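Local atomic coordinates of Lmo2184 protein (Listeria monocytogenes serovar 1/2a, PDB entry 5JOQ), a protein that probably binds heme or another iron-carrying ligand at the cell surface as the substrate-binding lipoprotein of an ABC transporter. Residues His185-Lys193 with Phe268-Ala276. Numbering follows the deposited sequence. Where two conformers were deposited one is given.
Sequences HAYIGDLVK and FGMTASLNA
The ring of Y187 lies under the backbone of A272, whose CA sits 3.5 Å from the ring centroid and 6° off the ring normal, a CH-pi contact over the centre of the face. A272 CB extends the overlap toward the CD1 side of the ring, while L191 CG, from the next helical turn, backs the opposite face nearer its rim. The ring is thus clamped between its own helix and the 268-276 loop. With CG anti to the backbone N (chi1 166°), the side chain reaches out from the start of helix 187-194 along the loop. G269 O meets the ring edge in plane, 3.4 Å from Y187 CD2, and at the far end Y187 OH comes within 3.4 Å of A276 CB.

Beside this sandwiched ring, the CD1 methyls of I188 and L191 both lie at the edge of the F268 ring, near its plane. L191 CD1 packs 3.7 Å from F268 CD1, and I188 CD1 also reaches F268 CB, its closest atom there, at 3.8 Å, the two side chains crossing at about a right angle. M283 and A279 of helix 276-288 also pack on F268.

Polar coupling runs through water. Two molecules each donate to M270 O, one accepting from Y187 N and the other from I188 N, so a single carbonyl serves two amides of the first helical turn, where backbone acceptors are lacking. Within the loop, S273 OG accepts from N275 N at 3.2 Å, a capping bond in the type I turn leading into helix 276-288. I123 of helix 123-136 touches Y187, L191 and A276. Close to the centre of the chain, the start of helix 187-194 thus packs, partly through water, on the loop between strand 260-262 and helix 276-288, in a bilobal substrate-binding protein of the class III (cluster A) type, whose lobes are joined by a long helix, as in the family.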
ATOM      1  N   HIS A 185     -12.672 -22.150   7.545  1.00  9.92           N
ATOM      2  CA  HIS A 185     -11.543 -22.931   7.020  1.00 10.94           C
ATOM      3  C   HIS A 185     -10.280 -22.120   6.804  1.00 11.97           C
ATOM      4  O   HIS A 185      -9.226 -22.713   6.481  1.00 10.90           O
ATOM      5  CB  HIS A 185     -11.909 -23.634   5.697  1.00 11.99           C
ATOM      6  CG  HIS A 185     -13.125 -24.496   5.817  1.00 13.26           C
ATOM      7  ND1 HIS A 185     -13.182 -25.590   6.655  1.00 15.83           N
ATOM      8  CD2 HIS A 185     -14.340 -24.408   5.231  1.00 12.09           C
ATOM      9  CE1 HIS A 185     -14.383 -26.140   6.582  1.00 14.20           C
ATOM     10  NE2 HIS A 185     -15.100 -25.450   5.708  1.00 14.64           N
ATOM     11  N   ALA A 186     -10.341 -20.804   6.959  1.00 14.43           N
ATOM     12  CA  ALA A 186      -9.165 -19.948   6.893  1.00 13.47           C
ATOM     13  C   ALA A 186      -8.750 -19.535   8.301  1.00 12.71           C
ATOM     14  O   ALA A 186      -9.535 -19.624   9.245  1.00 10.72           O
ATOM     15  CB  ALA A 186      -9.441 -18.696   6.035  1.00 10.50           C
ATOM     16  N   TYR A 187      -7.512 -19.035   8.424  1.00  9.33           N
ATOM     17  CA  TYR A 187      -6.947 -18.789   9.755  1.00 11.56           C
ATOM     18  C   TYR A 187      -7.746 -17.751  10.548  1.00 10.80           C
ATOM     19  O   TYR A 187      -8.005 -17.934  11.744  1.00 11.17           O
ATOM     20  CB  TYR A 187      -5.490 -18.350   9.610  1.00 11.49           C
ATOM     21  CG  TYR A 187      -4.883 -17.733  10.877  1.00 12.77           C
ATOM     22  CD1 TYR A 187      -4.766 -18.482  12.061  1.00 13.84           C
ATOM     23  CD2 TYR A 187      -4.407 -16.424  10.871  1.00 12.57           C
ATOM     24  CE1 TYR A 187      -4.198 -17.944  13.216  1.00 11.56           C
ATOM     25  CE2 TYR A 187      -3.827 -15.871  12.011  1.00 10.90           C
ATOM     26  CZ  TYR A 187      -3.714 -16.639  13.170  1.00 12.23           C
ATOM     27  OH  TYR A 187      -3.147 -16.098  14.287  1.00 15.70           O
ATOM     28  N   ILE A 188      -8.123 -16.637   9.915  1.00 10.65           N
ATOM     29  CA  ILE A 188      -8.892 -15.653  10.672  1.00  9.67           C
ATOM     30  C   ILE A 188     -10.244 -16.243  11.058  1.00 12.13           C
ATOM     31  O   ILE A 188     -10.763 -15.952  12.136  1.00 11.11           O
ATOM     32  CB  ILE A 188      -9.083 -14.340   9.891  1.00 11.05           C
ATOM     33  CG1 ILE A 188      -7.735 -13.701   9.520  1.00 16.81           C
ATOM     34  CG2 ILE A 188      -9.981 -13.342  10.706  1.00 10.98           C
ATOM     35  CD1 ILE A 188      -6.943 -13.268  10.688  1.00 17.27           C
ATOM     36  N   GLY A 189     -10.841 -17.078  10.204  1.00 10.99           N
ATOM     37  CA  GLY A 189     -12.043 -17.813  10.620  1.00  9.03           C
ATOM     38  C   GLY A 189     -11.801 -18.728  11.812  1.00  9.51           C
ATOM     39  O   GLY A 189     -12.673 -18.883  12.687  1.00 10.99           O
ATOM     40  N   ASP A 190     -10.629 -19.371  11.850  1.00 11.28           N
ATOM     41  CA  ASP A 190     -10.285 -20.209  12.997  1.00 12.09           C
ATOM     42  C   ASP A 190     -10.188 -19.380  14.284  1.00 13.79           C
ATOM     43  O   ASP A 190     -10.623 -19.823  15.353  1.00 11.03           O
ATOM     44  CB  ASP A 190      -8.967 -20.943  12.720  1.00 10.52           C
ATOM     45  CG  ASP A 190      -8.739 -22.094  13.665  1.00 13.75           C
ATOM     46  OD1 ASP A 190      -9.698 -22.873  13.876  1.00 12.00           O
ATOM     47  OD2 ASP A 190      -7.632 -22.229  14.209  1.00 14.44           O
ATOM     48  N   LEU A 191      -9.612 -18.171  14.207  1.00 11.51           N
ATOM     49  CA  LEU A 191      -9.533 -17.331  15.412  1.00 13.00           C
ATOM     50  C   LEU A 191     -10.920 -16.972  15.921  1.00 11.81           C
ATOM     51  O   LEU A 191     -11.182 -17.023  17.131  1.00 11.82           O
ATOM     52  CB  LEU A 191      -8.739 -16.045  15.124  1.00 10.26           C
ATOM     53  CG  LEU A 191      -7.264 -16.228  14.769  1.00 11.76           C
ATOM     54  CD1 LEU A 191      -6.726 -14.836  14.401  1.00 12.00           C
ATOM     55  CD2 LEU A 191      -6.518 -16.705  16.029  1.00 13.51           C
ATOM     56  N   VAL A 192     -11.819 -16.575  15.010  1.00 10.09           N
ATOM     57  CA  VAL A 192     -13.184 -16.252  15.411  1.00 11.35           C
ATOM     58  C   VAL A 192     -13.833 -17.456  16.087  1.00 13.51           C
ATOM     59  O   VAL A 192     -14.461 -17.334  17.144  1.00 12.58           O
ATOM     60  CB  VAL A 192     -14.002 -15.785  14.198  1.00 11.96           C
ATOM     61  CG1 VAL A 192     -15.499 -15.727  14.555  1.00  9.98           C
ATOM     62  CG2 VAL A 192     -13.525 -14.374  13.729  1.00 10.80           C
ATOM     63  N   LYS A 193     -13.682 -18.639  15.480  0.62 12.04           N
ATOM     64  CA  LYS A 193     -14.268 -19.856  16.043  0.62 12.66           C
ATOM     65  C   LYS A 193     -13.737 -20.125  17.445  0.62 12.77           C
ATOM     66  O   LYS A 193     -14.498 -20.442  18.368  0.62 14.44           O
ATOM     67  CB  LYS A 193     -13.959 -21.052  15.130  0.62 13.60           C
ATOM     68  CG  LYS A 193     -14.564 -22.396  15.633  0.62 15.87           C
ATOM     69  CD  LYS A 193     -14.227 -23.592  14.703  0.62 18.43           C
ATOM     70  CE  LYS A 193     -12.888 -24.253  15.083  0.62 20.84           C
ATOM     71  NZ  LYS A 193     -12.554 -25.512  14.303  0.62 21.96           N
ATOM     72  N   PHE A 268      -2.914  -9.695  12.671  1.00 16.17           N
ATOM     73  CA  PHE A 268      -3.809 -10.680  12.052  1.00 15.00           C
ATOM     74  C   PHE A 268      -3.380 -10.911  10.591  1.00 18.07           C
ATOM     75  O   PHE A 268      -3.864 -10.235   9.676  1.00 16.12           O
ATOM     76  CB  PHE A 268      -5.261 -10.174  12.100  1.00 13.81           C
ATOM     77  CG  PHE A 268      -5.830 -10.087  13.498  1.00 14.39           C
ATOM     78  CD1 PHE A 268      -6.479 -11.178  14.057  1.00 12.83           C
ATOM     79  CD2 PHE A 268      -5.742  -8.911  14.220  1.00 14.21           C
ATOM     80  CE1 PHE A 268      -7.013 -11.114  15.347  1.00 13.49           C
ATOM     81  CE2 PHE A 268      -6.281  -8.820  15.525  1.00 16.18           C
ATOM     82  CZ  PHE A 268      -6.900  -9.937  16.081  1.00 13.02           C
ATOM     83  N   GLY A 269      -2.510 -11.871  10.360  1.00 17.11           N
ATOM     84  CA  GLY A 269      -2.155 -12.188   8.990  1.00 15.41           C
ATOM     85  C   GLY A 269      -3.152 -13.141   8.336  1.00 15.62           C
ATOM     86  O   GLY A 269      -4.061 -13.653   8.986  1.00 14.55           O
ATOM     87  N   MET A 270      -2.955 -13.386   7.032  1.00 12.84           N
ATOM     88  CA  MET A 270      -3.850 -14.280   6.300  1.00 12.94           C
ATOM     89  C   MET A 270      -3.714 -15.726   6.780  1.00 12.42           C
ATOM     90  O   MET A 270      -4.686 -16.490   6.712  1.00 13.05           O
ATOM     91  CB  MET A 270      -3.561 -14.214   4.798  1.00 18.74           C
ATOM     92  CG  MET A 270      -4.799 -14.447   3.946  1.00 25.08           C
ATOM     93  SD  MET A 270      -4.502 -14.119   2.171  1.00 33.98           S
ATOM     94  CE  MET A 270      -3.821 -15.729   1.750  1.00 19.79           C
ATOM     95  N   THR A 271      -2.524 -16.125   7.209  1.00 12.69           N
ATOM     96  CA  THR A 271      -2.303 -17.476   7.714  1.00 14.74           C
ATOM     97  C   THR A 271      -1.632 -17.413   9.082  1.00 17.37           C
ATOM     98  O   THR A 271      -1.172 -16.349   9.521  1.00 11.58           O
ATOM     99  CB  THR A 271      -1.476 -18.317   6.739  1.00 14.58           C
ATOM    100  OG1 THR A 271      -0.250 -17.640   6.424  1.00 15.67           O
ATOM    101  CG2 THR A 271      -2.276 -18.572   5.454  1.00 15.78           C
ATOM    102  N   ALA A 272      -1.575 -18.583   9.748  1.00 12.38           N
ATOM    103  CA  ALA A 272      -1.239 -18.666  11.164  1.00 13.22           C
ATOM    104  C   ALA A 272       0.231 -18.342  11.396  1.00 15.93           C
ATOM    105  O   ALA A 272       1.069 -18.559  10.522  1.00 17.01           O
ATOM    106  CB  ALA A 272      -1.536 -20.096  11.704  1.00 11.48           C
ATOM    107  N   SER A 273       0.527 -17.942  12.618  1.00 13.21           N
ATOM    108  CA  SER A 273       1.867 -17.675  13.112  1.00 15.67           C
ATOM    109  C   SER A 273       1.905 -17.760  14.641  1.00 13.07           C
ATOM    110  O   SER A 273       0.904 -17.984  15.275  1.00 15.75           O
ATOM    111  CB  SER A 273       2.383 -16.323  12.633  1.00 20.17           C
ATOM    112  OG  SER A 273       1.782 -15.281  13.326  1.00 20.45           O
ATOM    113  N   LEU A 274       3.084 -17.549  15.202  1.00 13.82           N
ATOM    114  CA  LEU A 274       3.283 -17.569  16.644  1.00 15.78           C
ATOM    115  C   LEU A 274       2.578 -16.363  17.303  1.00 21.74           C
ATOM    116  O   LEU A 274       2.478 -16.289  18.489  1.00 21.10           O
ATOM    117  CB  LEU A 274       4.747 -17.705  17.021  1.00 16.73           C
ATOM    118  CG  LEU A 274       5.370 -19.042  16.635  1.00 17.11           C
ATOM    119  CD1 LEU A 274       6.799 -19.142  17.137  1.00 19.26           C
ATOM    120  CD2 LEU A 274       4.533 -20.191  17.150  1.00 16.78           C
ATOM    121  N   ASN A 275       2.106 -15.430  16.483  1.00 19.06           N
ATOM    122  CA  ASN A 275       1.323 -14.284  16.931  1.00 25.27           C
ATOM    123  C   ASN A 275      -0.069 -14.720  17.392  1.00 21.94           C
ATOM    124  O   ASN A 275      -0.791 -13.952  17.990  1.00 17.69           O
ATOM    125  CB  ASN A 275       1.063 -13.310  15.778  1.00 23.95           C
ATOM    126  CG  ASN A 275       2.269 -12.513  15.401  1.00 37.97           C
ATOM    127  OD1 ASN A 275       3.244 -12.483  16.117  1.00 39.54           O
ATOM    128  ND2 ASN A 275       2.186 -11.838  14.279  1.00 49.36           N
ATOM    129  N   ALA A 276      -0.428 -15.967  17.132  1.00 16.39           N
ATOM    130  CA  ALA A 276      -1.786 -16.418  17.390  1.00 14.10           C
ATOM    131  C   ALA A 276      -2.315 -16.209  18.793  1.00 15.95           C
ATOM    132  O   ALA A 276      -3.436 -15.794  18.929  1.00 18.96           O
ATOM    133  CB  ALA A 276      -1.968 -17.858  16.954  1.00 15.11           C
TER
HETATM  134  O   HOH W   1      -5.648 -19.137   6.165  1.00  9.42           O
HETATM  135  O   HOH W   2      -7.433 -15.837   6.984  1.00 14.56           O